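Local coordinates for protein tryptophanyl-tRNA synthetase (Cryptosporidium parvum Iowa II, PDB 3HV0) that probably catalyses the ATP-dependent charging of tRNA(Trp) with tryptophan as a class I aminoacyl-tRNA synthetase, and is caught here with the amino acid bound, at residues Ala309-Asp314 with Lys336-Glu341; Gln318-Leu323 with Ser349-Glu354; Leu114-Lys119 with Thr156-Ile161; Pro166-Ile171 with Gln201-Phe206. One frame throughout, in Å; residues are numbered along the deposited sequence.

In the fold
Along the chain, interaction 3 closes first, joining the C-terminal ends of neighbouring parallel strands 110-114 and 152-156 of the Rossmann-like sheet where each turns into a helix. Helix 157-174 runs on into interaction 4, which closes a second loop by packing it on the end of helix 192-202. These two contacts follow in series, touch through Ile161 and Ile168, and both reach the bound tryptophan and the second subunit. The later pair crosses: 318-323 of interaction 2 falls between the segments of interaction 1, and 349-354 lies beyond them. Together they tie the C-terminal helices to one another, well apart from the first pair: the centres of interactions 1 and 3 lie about 43 Å apart.

Interaction 1: residues Ala309-Asp314 with Lys336-Glu341; sequences ANLDVD and KYSSGE
Tyr337, near the end of helix 327-339, lays its ring against Ala309 and finishes on Asp314, so that one long aromatic side chain reaches across the loop leading into helix 315-323. From CB, the first torsion sets CG anti to the backbone N (chi1 -172°) and sends the ring off its own helix toward that loop. Over one face stands the Ala309 methyl group: CB is 3.9 Å from CE1 and 3.8 Å from CZ of Tyr337, close above the ring centre in a CH-pi contact. A side chain as small as alanine's lets the loop backbone come this near. Further out, CE2 of Tyr337 passes 3.5 Å from CG of Asp314. At the tip, Tyr337 OH donates to Asp314 OD1 over 2.7 Å, arriving from above the carboxylate, 55° out of its plane; carboxylate and ring are turned 75° apart. The same OD1 accepts from Gly296 N and, weakly, is bonded to Ser295 OG, while OD2 receives the backbone N of Trp317. This buried acid is thus held at both oxygens, and the donors around it, with the helix start, would probably favour its charged form. Beside the aromatic group the grip is lighter: Ala309 N gives a weak bond to Ser338 O (3.4 Å), and Leu311 CD1 rests 3.7 Å from Ser338 CB. Asp314 is the N-cap of helix 315-323, its side chain capping Trp317 N, and the tyrosine ties it to the next helix of the helical region that follows the Rossmann-like catalytic part of this synthetase.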
# COMPACT_ATOMS: atom_id res chain seq x y z
N ALA A 309 16.59 49.64 -5.94
CA ALA A 309 16.21 48.25 -6.26
C ALA A 309 14.89 47.82 -5.57
O ALA A 309 14.50 48.36 -4.53
CB ALA A 309 17.34 47.30 -5.87
N ASN A 310 14.25 46.81 -6.17
CA ASN A 310 12.98 46.25 -5.67
C ASN A 310 13.22 44.94 -4.90
O ASN A 310 13.44 43.88 -5.50
CB ASN A 310 12.03 46.01 -6.85
CG ASN A 310 10.66 45.50 -6.42
OD1 ASN A 310 10.53 44.75 -5.46
ND2 ASN A 310 9.64 45.90 -7.16
N LEU A 311 13.12 45.01 -3.57
CA LEU A 311 13.45 43.90 -2.67
C LEU A 311 12.45 42.76 -2.71
O LEU A 311 12.78 41.64 -2.34
CB LEU A 311 13.59 44.39 -1.23
CG LEU A 311 14.85 45.19 -0.89
CD1 LEU A 311 14.73 46.63 -1.36
CD2 LEU A 311 15.12 45.15 0.60
N ASP A 312 11.23 43.03 -3.16
CA ASP A 312 10.20 41.99 -3.21
C ASP A 312 10.42 40.99 -4.35
O ASP A 312 10.00 39.83 -4.25
CB ASP A 312 8.81 42.63 -3.29
CG ASP A 312 8.39 43.26 -1.98
OD1 ASP A 312 8.70 44.45 -1.75
OD2 ASP A 312 7.75 42.57 -1.17
N VAL A 313 11.07 41.44 -5.42
CA VAL A 313 11.38 40.59 -6.57
C VAL A 313 12.81 40.04 -6.58
O VAL A 313 13.08 39.06 -7.27
CB VAL A 313 11.15 41.35 -7.89
CG1 VAL A 313 9.71 41.81 -8.00
CG2 VAL A 313 12.11 42.53 -8.00
N ASP A 314 13.73 40.68 -5.84
CA ASP A 314 15.13 40.26 -5.82
C ASP A 314 15.33 38.93 -5.07
O ASP A 314 15.13 38.84 -3.85
CB ASP A 314 16.03 41.34 -5.22
CG ASP A 314 17.51 41.03 -5.41
OD1 ASP A 314 18.11 41.44 -6.44
OD2 ASP A 314 18.09 40.35 -4.54
N LYS A 336 20.67 49.81 2.15
CA LYS A 336 21.66 50.25 1.16
C LYS A 336 21.32 49.80 -0.27
O LYS A 336 21.49 50.56 -1.22
CB LYS A 336 23.06 49.76 1.56
N TYR A 337 20.86 48.55 -0.41
CA TYR A 337 20.47 47.99 -1.71
C TYR A 337 19.15 48.59 -2.23
O TYR A 337 18.93 48.68 -3.44
CB TYR A 337 20.35 46.46 -1.63
CG TYR A 337 20.13 45.74 -2.95
CD1 TYR A 337 20.87 46.07 -4.09
CD2 TYR A 337 19.21 44.70 -3.05
CE1 TYR A 337 20.67 45.40 -5.30
CE2 TYR A 337 19.02 44.02 -4.25
CZ TYR A 337 19.75 44.37 -5.37
OH TYR A 337 19.55 43.69 -6.56
N SER A 338 18.29 48.98 -1.30
CA SER A 338 17.09 49.75 -1.63
C SER A 338 17.42 51.16 -2.16
O SER A 338 16.88 51.60 -3.17
CB SER A 338 16.19 49.86 -0.39
OG SER A 338 15.28 50.93 -0.49
N SER A 339 18.31 51.86 -1.46
CA SER A 339 18.56 53.26 -1.72
C SER A 339 19.51 53.49 -2.89
O SER A 339 19.66 54.62 -3.37
CB SER A 339 19.11 53.94 -0.46
OG SER A 339 20.31 53.31 -0.03
N GLY A 340 20.18 52.43 -3.33
CA GLY A 340 21.08 52.50 -4.49
C GLY A 340 22.55 52.66 -4.17
O GLY A 340 23.35 52.88 -5.07
N GLU A 341 22.93 52.55 -2.89
CA GLU A 341 24.35 52.55 -2.51
C GLU A 341 24.86 51.11 -2.32
O GLU A 341 25.75 50.84 -1.50
CB GLU A 341 24.61 53.42 -1.26
CG GLU A 341 23.92 52.97 0.02
CD GLU A 341 24.40 53.72 1.24
OE1 GLU A 341 25.61 53.96 1.36
OE2 GLU A 341 23.56 54.06 2.10

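Interaction 2: residues Gln318-Leu323 with Ser349-Glu354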
# COMPACT_ATOMS: atom_id res chain seq x y z
N GLN A 318 15.84 37.88 -0.81
CA GLN A 318 14.97 36.90 -0.19
C GLN A 318 15.73 35.66 0.32
O GLN A 318 15.32 35.06 1.30
CB GLN A 318 13.86 36.47 -1.16
N TYR A 319 16.83 35.29 -0.33
CA TYR A 319 17.68 34.19 0.17
C TYR A 319 18.42 34.55 1.46
O TYR A 319 18.50 33.74 2.37
CB TYR A 319 18.73 33.80 -0.87
CG TYR A 319 18.35 32.64 -1.74
CD1 TYR A 319 17.32 32.74 -2.65
CD2 TYR A 319 19.04 31.44 -1.66
CE1 TYR A 319 16.97 31.69 -3.45
CE2 TYR A 319 18.70 30.37 -2.46
CZ TYR A 319 17.66 30.50 -3.36
OH TYR A 319 17.32 29.44 -4.17
N LEU A 320 18.97 35.76 1.51
CA LEU A 320 19.66 36.25 2.69
C LEU A 320 18.77 36.37 3.93
O LEU A 320 19.26 36.31 5.05
CB LEU A 320 20.26 37.63 2.41
CG LEU A 320 21.40 37.67 1.41
CD1 LEU A 320 21.71 39.10 1.09
CD2 LEU A 320 22.64 36.94 1.94
N ARG A 321 17.47 36.56 3.71
CA ARG A 321 16.51 36.62 4.82
C ARG A 321 16.42 35.29 5.57
O ARG A 321 16.27 35.27 6.79
CB ARG A 321 15.13 37.06 4.31
CG ARG A 321 15.13 38.50 3.81
CD ARG A 321 13.76 38.97 3.36
NE ARG A 321 12.93 39.32 4.51
CZ ARG A 321 11.99 38.54 5.05
NH1 ARG A 321 11.74 37.33 4.56
NH2 ARG A 321 11.29 38.98 6.09
N PHE A 322 16.54 34.19 4.83
CA PHE A 322 16.52 32.84 5.38
C PHE A 322 17.84 32.53 6.07
O PHE A 322 17.87 31.89 7.12
CB PHE A 322 16.29 31.78 4.29
CG PHE A 322 14.91 31.79 3.69
CD1 PHE A 322 14.48 32.86 2.93
CD2 PHE A 322 14.06 30.72 3.87
CE1 PHE A 322 13.21 32.88 2.36
CE2 PHE A 322 12.78 30.73 3.30
CZ PHE A 322 12.36 31.82 2.54
N LEU A 323 18.94 32.98 5.46
CA LEU A 323 20.29 32.58 5.88
C LEU A 323 20.89 33.45 6.99
O LEU A 323 21.47 32.93 7.94
CB LEU A 323 21.23 32.55 4.67
CG LEU A 323 21.26 31.24 3.86
CD1 LEU A 323 19.88 30.78 3.45
CD2 LEU A 323 22.12 31.43 2.62
N SER A 349 27.12 38.69 -4.23
CA SER A 349 28.37 38.15 -3.69
C SER A 349 28.22 37.82 -2.20
O SER A 349 28.65 36.76 -1.76
CB SER A 349 29.53 39.12 -3.92
OG SER A 349 30.66 38.75 -3.15
N ILE A 350 27.60 38.72 -1.45
CA ILE A 350 27.35 38.48 -0.02
C ILE A 350 26.59 37.16 0.20
O ILE A 350 26.94 36.37 1.08
CB ILE A 350 26.56 39.64 0.62
CG1 ILE A 350 27.39 40.93 0.61
CG2 ILE A 350 26.18 39.29 2.04
CD1 ILE A 350 26.61 42.18 0.97
N LEU A 351 25.56 36.94 -0.61
CA LEU A 351 24.78 35.69 -0.61
C LEU A 351 25.61 34.46 -0.96
O LEU A 351 25.47 33.41 -0.31
CB LEU A 351 23.61 35.80 -1.59
CG LEU A 351 22.83 34.53 -1.89
CD1 LEU A 351 22.25 33.94 -0.61
CD2 LEU A 351 21.75 34.82 -2.89
N VAL A 352 26.44 34.57 -1.99
CA VAL A 352 27.35 33.49 -2.40
C VAL A 352 28.23 33.02 -1.24
O VAL A 352 28.33 31.82 -0.99
CB VAL A 352 28.27 33.91 -3.60
CG1 VAL A 352 29.43 32.93 -3.79
CG2 VAL A 352 27.45 34.05 -4.89
N GLN A 353 28.83 33.97 -0.51
CA GLN A 353 29.72 33.61 0.58
C GLN A 353 28.96 33.05 1.78
O GLN A 353 29.48 32.19 2.48
CB GLN A 353 30.65 34.76 0.97
CG GLN A 353 30.22 35.65 2.13
CD GLN A 353 31.40 36.44 2.70
OE1 GLN A 353 31.68 36.37 3.90
NE2 GLN A 353 32.11 37.16 1.83
N GLU A 354 27.74 33.54 2.00
CA GLU A 354 26.83 32.93 3.00
C GLU A 354 26.45 31.50 2.62
O GLU A 354 26.49 30.60 3.46
CB GLU A 354 25.56 33.77 3.16
CG GLU A 354 25.76 35.04 3.99
CD GLU A 354 25.95 34.78 5.49
OE1 GLU A 354 25.28 33.89 6.05
OE2 GLU A 354 26.77 35.48 6.12
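Helix-on-helix packing within the C-terminal helical region brings Leu351 of helix 344-367 against Tyr319, Leu320 and Leu323 of helix 315-323. The two short segments run in roughly the same direction, at 37°, with their axes 10.0 Å apart at closest. Leu351 is the most covered residue, with Leu320 close behind. With CG anti to the backbone N (chi1 170°), the Leu351 fork spreads toward the other helix, and CD1 comes 3.5 Å from Tyr319 CB and 4.1 Å from Leu323 CD2. The tyrosine meets it with its CB, its ring leading away. Leu320, the next residue, lies beside Leu351: Leu320 CD2 is 3.6 Å from Leu351 CA and 3.8 Å from Leu351 CB. That methyl also reaches Glu354, whose CG lies 4.2 Å from Leu320 CD2. Glutamate suits this partly exposed position because its aliphatic stem, bent at chi2, can pack through CB on Leu323 and through CG on Leu320; the Leu323 and Glu354 side chains run alongside one another, pointing opposite ways. Branched aliphatic chains fill the seam without polar bonds. Around it, Ile289 of helix 282-292 packs on Leu351, Ile347 of helix 344-367 packs on Leu320, and Leu257 of a loop lies against Tyr319.

Interaction 3: residues Leu114-Lys119 with Thr156-Ile161. With TRP (tryptophan), chain C.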
# COMPACT_ATOMS: atom_id res chain seq x y z
N LEU A 114 10.99 9.30 3.96
CA LEU A 114 11.52 9.49 2.63
C LEU A 114 10.59 8.79 1.65
O LEU A 114 10.46 7.58 1.67
CB LEU A 114 12.96 9.01 2.57
CG LEU A 114 13.82 10.08 3.25
CD1 LEU A 114 14.71 9.53 4.36
CD2 LEU A 114 14.59 10.85 2.19
N THR A 115 9.93 9.56 0.80
CA THR A 115 8.85 9.04 -0.02
C THR A 115 9.33 8.48 -1.35
O THR A 115 8.93 8.96 -2.41
CB THR A 115 7.73 10.10 -0.26
OG1 THR A 115 8.19 11.17 -1.11
CG2 THR A 115 7.31 10.68 1.04
N ASP A 116 10.14 7.42 -1.32
CA ASP A 116 10.61 6.83 -2.60
C ASP A 116 9.47 6.27 -3.48
O ASP A 116 9.61 6.23 -4.68
CB ASP A 116 11.71 5.78 -2.41
CG ASP A 116 11.47 4.91 -1.20
OD1 ASP A 116 10.46 4.21 -1.12
OD2 ASP A 116 12.28 4.90 -0.29
N ASP A 117 8.38 5.83 -2.86
CA ASP A 117 7.16 5.44 -3.56
C ASP A 117 6.50 6.59 -4.34
O ASP A 117 6.16 6.42 -5.50
CB ASP A 117 6.15 4.80 -2.60
CG ASP A 117 5.91 5.62 -1.33
OD1 ASP A 117 6.47 6.72 -1.22
OD2 ASP A 117 5.17 5.15 -0.44
N GLU A 118 6.36 7.75 -3.71
CA GLU A 118 5.66 8.91 -4.31
C GLU A 118 6.28 9.35 -5.63
O GLU A 118 5.58 9.60 -6.60
CB GLU A 118 5.66 10.09 -3.31
CG GLU A 118 5.17 11.44 -3.86
CD GLU A 118 5.36 12.63 -2.88
OE1 GLU A 118 6.12 12.49 -1.87
OE2 GLU A 118 4.77 13.72 -3.15
N LYS A 119 7.60 9.48 -5.65
CA LYS A 119 8.32 10.16 -6.74
C LYS A 119 8.50 9.23 -7.90
O LYS A 119 8.48 9.65 -9.05
CB LYS A 119 9.67 10.69 -6.24
CG LYS A 119 9.54 11.73 -5.10
CD LYS A 119 8.70 12.92 -5.61
CE LYS A 119 8.62 14.06 -4.62
NZ LYS A 119 8.02 15.28 -5.27
N THR A 156 12.38 4.99 4.88
CA THR A 156 11.81 5.07 3.54
C THR A 156 10.49 4.31 3.51
O THR A 156 10.32 3.32 4.21
CB THR A 156 12.74 4.46 2.46
OG1 THR A 156 12.61 3.03 2.43
CG2 THR A 156 14.19 4.90 2.66
N ASN A 157 9.57 4.75 2.67
CA ASN A 157 8.31 4.06 2.54
C ASN A 157 8.49 2.61 2.05
O ASN A 157 7.79 1.73 2.48
CB ASN A 157 7.34 4.81 1.63
CG ASN A 157 6.71 5.99 2.30
OD1 ASN A 157 6.65 6.07 3.51
ND2 ASN A 157 6.23 6.93 1.50
N LEU A 158 9.45 2.36 1.18
CA LEU A 158 9.64 0.99 0.71
C LEU A 158 10.03 0.05 1.86
O LEU A 158 9.78 -1.16 1.81
CB LEU A 158 10.65 0.90 -0.44
CG LEU A 158 10.10 1.24 -1.84
CD1 LEU A 158 10.98 0.69 -2.96
CD2 LEU A 158 8.73 0.69 -2.06
N GLU A 159 10.63 0.60 2.91
CA GLU A 159 11.10 -0.25 3.98
C GLU A 159 10.21 -0.31 5.20
O GLU A 159 10.30 -1.27 5.94
CB GLU A 159 12.52 0.12 4.33
CG GLU A 159 13.48 -0.53 3.35
CD GLU A 159 14.89 -0.09 3.52
OE1 GLU A 159 15.15 0.83 4.33
OE2 GLU A 159 15.75 -0.66 2.81
N TYR A 160 9.33 0.68 5.37
CA TYR A 160 8.48 0.80 6.56
C TYR A 160 7.00 0.68 6.23
O TYR A 160 6.16 0.88 7.10
CB TYR A 160 8.75 2.14 7.24
CG TYR A 160 8.21 2.27 8.66
CD1 TYR A 160 8.72 1.51 9.69
CD2 TYR A 160 7.22 3.19 8.96
CE1 TYR A 160 8.24 1.63 10.99
CE2 TYR A 160 6.72 3.31 10.23
CZ TYR A 160 7.24 2.54 11.25
OH TYR A 160 6.75 2.67 12.53
N ILE A 161 6.69 0.34 4.98
CA ILE A 161 5.32 0.33 4.49
C ILE A 161 4.39 -0.56 5.33
O ILE A 161 3.24 -0.21 5.57
CB ILE A 161 5.26 -0.07 2.98
CG1 ILE A 161 3.82 0.04 2.47
CG2 ILE A 161 5.80 -1.47 2.73
CD1 ILE A 161 3.30 1.44 2.51
N TRP C . 5.85 14.52 -0.44
CA TRP C . 6.74 15.49 0.26
C TRP C . 7.61 16.22 -0.77
O TRP C . 7.79 15.72 -1.89
CB TRP C . 7.62 14.82 1.33
CG TRP C . 6.93 14.64 2.66
CD1 TRP C . 6.43 13.47 3.18
CD2 TRP C . 6.66 15.65 3.65
NE1 TRP C . 5.88 13.70 4.42
CE2 TRP C . 6.00 15.03 4.72
CE3 TRP C . 6.92 17.02 3.72
CZ2 TRP C . 5.59 15.72 5.86
CZ3 TRP C . 6.51 17.71 4.85
CH2 TRP C . 5.84 17.06 5.90
OXT TRP C . 8.12 17.31 -0.46
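Asn157 is the tightly held centre of this contact, facing Asp117 where two helices start side by side. Its ND2 donates to Asp117 OD1 over 2.7 Å in a nearly straight bond (177°) that lies in the amide plane; the carboxylate is turned 60° to that plane. A weaker bond runs to Asp117 OD2, which Tyr165 OH of the second subunit also grips, while Asn157 OD1 is taken by Gln113 NE2. An asparagine fits because one amide both donates and accepts. Its backbone serves too: Asn157 N bonds Leu114 O over 3.1 Å, and Leu158 N bonds the syn lone pair of Asp116 OD1, also over 3.1 Å. Asp116 reaches there because its CG stands between the backbone N and carbonyl carbon (chi1 39°). Leu158 belongs to the packed part as well, its CB 3.4 Å from Asp116 OD1 and its side chain against Tyr165 of the second subunit. These bonds join parallel strands 110-114 and 152-156 where each ends in a helix, the C-terminal edge of a Rossmann-like sheet at which class I synthetases bind their substrates. The pocket begins at once: Thr115 CG2 lies 3.6 Å from CD1 of the bound tryptophan, and Thr115 OG1 donates to Glu118 OE1 over 2.6 Å, which probably helps to position the carboxylate bonded to the ligand's amino N, a bond whose modelled length is doubtfully short. Toward solvent the grip slackens. Thr156 caps its helix only weakly, through Glu159 N, and exposed Glu159 makes no contact with 114-119, its OE1 bonded instead to Tyr136 OH.

Interaction 4: residues Pro166-Ile171 with Gln201-Phe206; sequences PDILRI and QAAPAF. With TRP (tryptophan), chain C.
Asp167 OD2, near the CB of Phe206 at 4.2 Å, is gripped by two hydroxyls, Ser208 OG and Ser209 OG. Its other oxygen, OD1, forms a salt bridge with Arg170 NH1 one turn along (3.0 Å), the nitrogen standing 36° out of the carboxylate plane, and bonds Tyr246 OH as well. A buried aspartate is tolerable here because both oxygens are so partnered. Its CB, meanwhile, packs on Ala203 CB at 4.1 Å. Beyond this polar knot the seam is apolar. Ile171 holds it with its far methyl: CG1 lies anti to the carbonyl carbon (chi1 -65°), and with the second torsion extended (chi2 160°) CD1 comes within 3.8 Å of Ala202 CB. The same CD1 meets the Phe206 ring at its edge, 4.0 Å from CE2. Ile168 adds its CG1 branch, 4.0 Å from Ala203 CB. Two alanines in a row let helix 157-174 come close to the end of helix 192-202 and the 3-10 turn that follows, while the branched isoleucines pack into the seam. From the far side of that end Gln201 reaches the bound tryptophan, its CG 3.6 Å from the ligand's NE1. The contact is helix packing directly behind a wall of the tryptophan pocket in the class I catalytic domain.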
# COMPACT_ATOMS: atom_id res chain seq x y z
N PRO A 166 -1.57 -0.57 8.21
CA PRO A 166 -2.88 -0.57 8.88
C PRO A 166 -3.56 0.79 8.90
O PRO A 166 -4.75 0.88 8.64
CB PRO A 166 -2.55 -1.06 10.30
CG PRO A 166 -1.34 -1.87 10.14
CD PRO A 166 -0.54 -1.18 9.06
N ASP A 167 -2.80 1.85 9.16
CA ASP A 167 -3.36 3.19 9.18
C ASP A 167 -3.61 3.70 7.77
O ASP A 167 -4.51 4.47 7.56
CB ASP A 167 -2.45 4.15 9.93
CG ASP A 167 -2.54 3.99 11.44
OD1 ASP A 167 -3.52 3.38 11.93
OD2 ASP A 167 -1.64 4.51 12.15
N ILE A 168 -2.80 3.27 6.80
CA ILE A 168 -3.08 3.63 5.40
C ILE A 168 -4.46 3.12 5.04
O ILE A 168 -5.28 3.84 4.50
CB ILE A 168 -2.03 3.04 4.43
CG1 ILE A 168 -0.66 3.73 4.65
CG2 ILE A 168 -2.51 3.19 2.96
CD1 ILE A 168 0.52 2.97 4.08
N LEU A 169 -4.71 1.85 5.35
CA LEU A 169 -5.98 1.20 5.04
C LEU A 169 -7.19 1.86 5.74
O LEU A 169 -8.27 2.00 5.15
CB LEU A 169 -5.90 -0.29 5.40
CG LEU A 169 -5.06 -1.16 4.45
CD1 LEU A 169 -4.82 -2.54 5.05
CD2 LEU A 169 -5.73 -1.28 3.06
N ARG A 170 -6.99 2.26 7.00
CA ARG A 170 -8.02 2.94 7.79
C ARG A 170 -8.37 4.33 7.27
O ARG A 170 -9.52 4.74 7.29
CB ARG A 170 -7.57 3.05 9.24
CG ARG A 170 -7.64 1.77 10.00
CD ARG A 170 -6.92 1.89 11.35
NE ARG A 170 -6.85 0.60 12.05
CZ ARG A 170 -5.74 0.06 12.57
NH1 ARG A 170 -4.58 0.68 12.50
NH2 ARG A 170 -5.79 -1.12 13.18
N ILE A 171 -7.37 5.06 6.82
CA ILE A 171 -7.59 6.35 6.15
C ILE A 171 -8.29 6.16 4.80
O ILE A 171 -9.19 6.90 4.45
CB ILE A 171 -6.26 7.08 5.91
CG1 ILE A 171 -5.60 7.47 7.24
CG2 ILE A 171 -6.49 8.33 5.05
CD1 ILE A 171 -4.12 7.74 7.12
N GLN A 201 1.28 9.31 3.00
CA GLN A 201 1.87 10.49 3.63
C GLN A 201 1.13 10.93 4.86
O GLN A 201 1.73 11.53 5.74
CB GLN A 201 1.88 11.66 2.67
CG GLN A 201 2.56 12.87 3.25
CD GLN A 201 3.23 13.72 2.25
OE1 GLN A 201 3.33 14.92 2.45
NE2 GLN A 201 3.70 13.14 1.18
N ALA A 202 -0.17 10.70 4.89
CA ALA A 202 -0.99 11.02 6.06
C ALA A 202 -0.60 10.17 7.27
O ALA A 202 -0.46 10.69 8.36
CB ALA A 202 -2.44 10.85 5.74
N ALA A 203 -0.39 8.88 7.05
CA ALA A 203 -0.32 7.88 8.11
C ALA A 203 0.69 8.15 9.26
O ALA A 203 0.43 7.78 10.41
CB ALA A 203 -0.10 6.47 7.51
N PRO A 204 1.85 8.75 8.95
CA PRO A 204 2.77 9.02 10.05
C PRO A 204 2.33 10.16 10.97
O PRO A 204 2.90 10.31 12.06
CB PRO A 204 4.09 9.36 9.35
CG PRO A 204 3.96 8.79 7.96
CD PRO A 204 2.50 8.89 7.64
N ALA A 205 1.33 10.95 10.57
CA ALA A 205 0.79 11.97 11.50
C ALA A 205 -0.07 11.36 12.64
O ALA A 205 -0.63 12.08 13.45
CB ALA A 205 0.03 13.03 10.76
N PHE A 206 -0.19 10.03 12.69
CA PHE A 206 -0.87 9.36 13.81
C PHE A 206 0.11 8.47 14.54
O PHE A 206 0.81 7.69 13.89
CB PHE A 206 -2.01 8.47 13.35
CG PHE A 206 -3.11 9.18 12.63
CD1 PHE A 206 -3.77 10.23 13.22
CD2 PHE A 206 -3.52 8.76 11.38
CE1 PHE A 206 -4.78 10.89 12.56
CE2 PHE A 206 -4.54 9.39 10.73
CZ PHE A 206 -5.17 10.47 11.31
N TRP C . 5.85 14.52 -0.44
CA TRP C . 6.74 15.49 0.26
C TRP C . 7.61 16.22 -0.77
O TRP C . 7.79 15.72 -1.89
CB TRP C . 7.62 14.82 1.33
CG TRP C . 6.93 14.64 2.66
CD1 TRP C . 6.43 13.47 3.18
CD2 TRP C . 6.66 15.65 3.65
NE1 TRP C . 5.88 13.70 4.42
CE2 TRP C . 6.00 15.03 4.72
CE3 TRP C . 6.92 17.02 3.72
CZ2 TRP C . 5.59 15.72 5.86
CZ3 TRP C . 6.51 17.71 4.85
CH2 TRP C . 5.84 17.06 5.90
OXT TRP C . 8.12 17.31 -0.46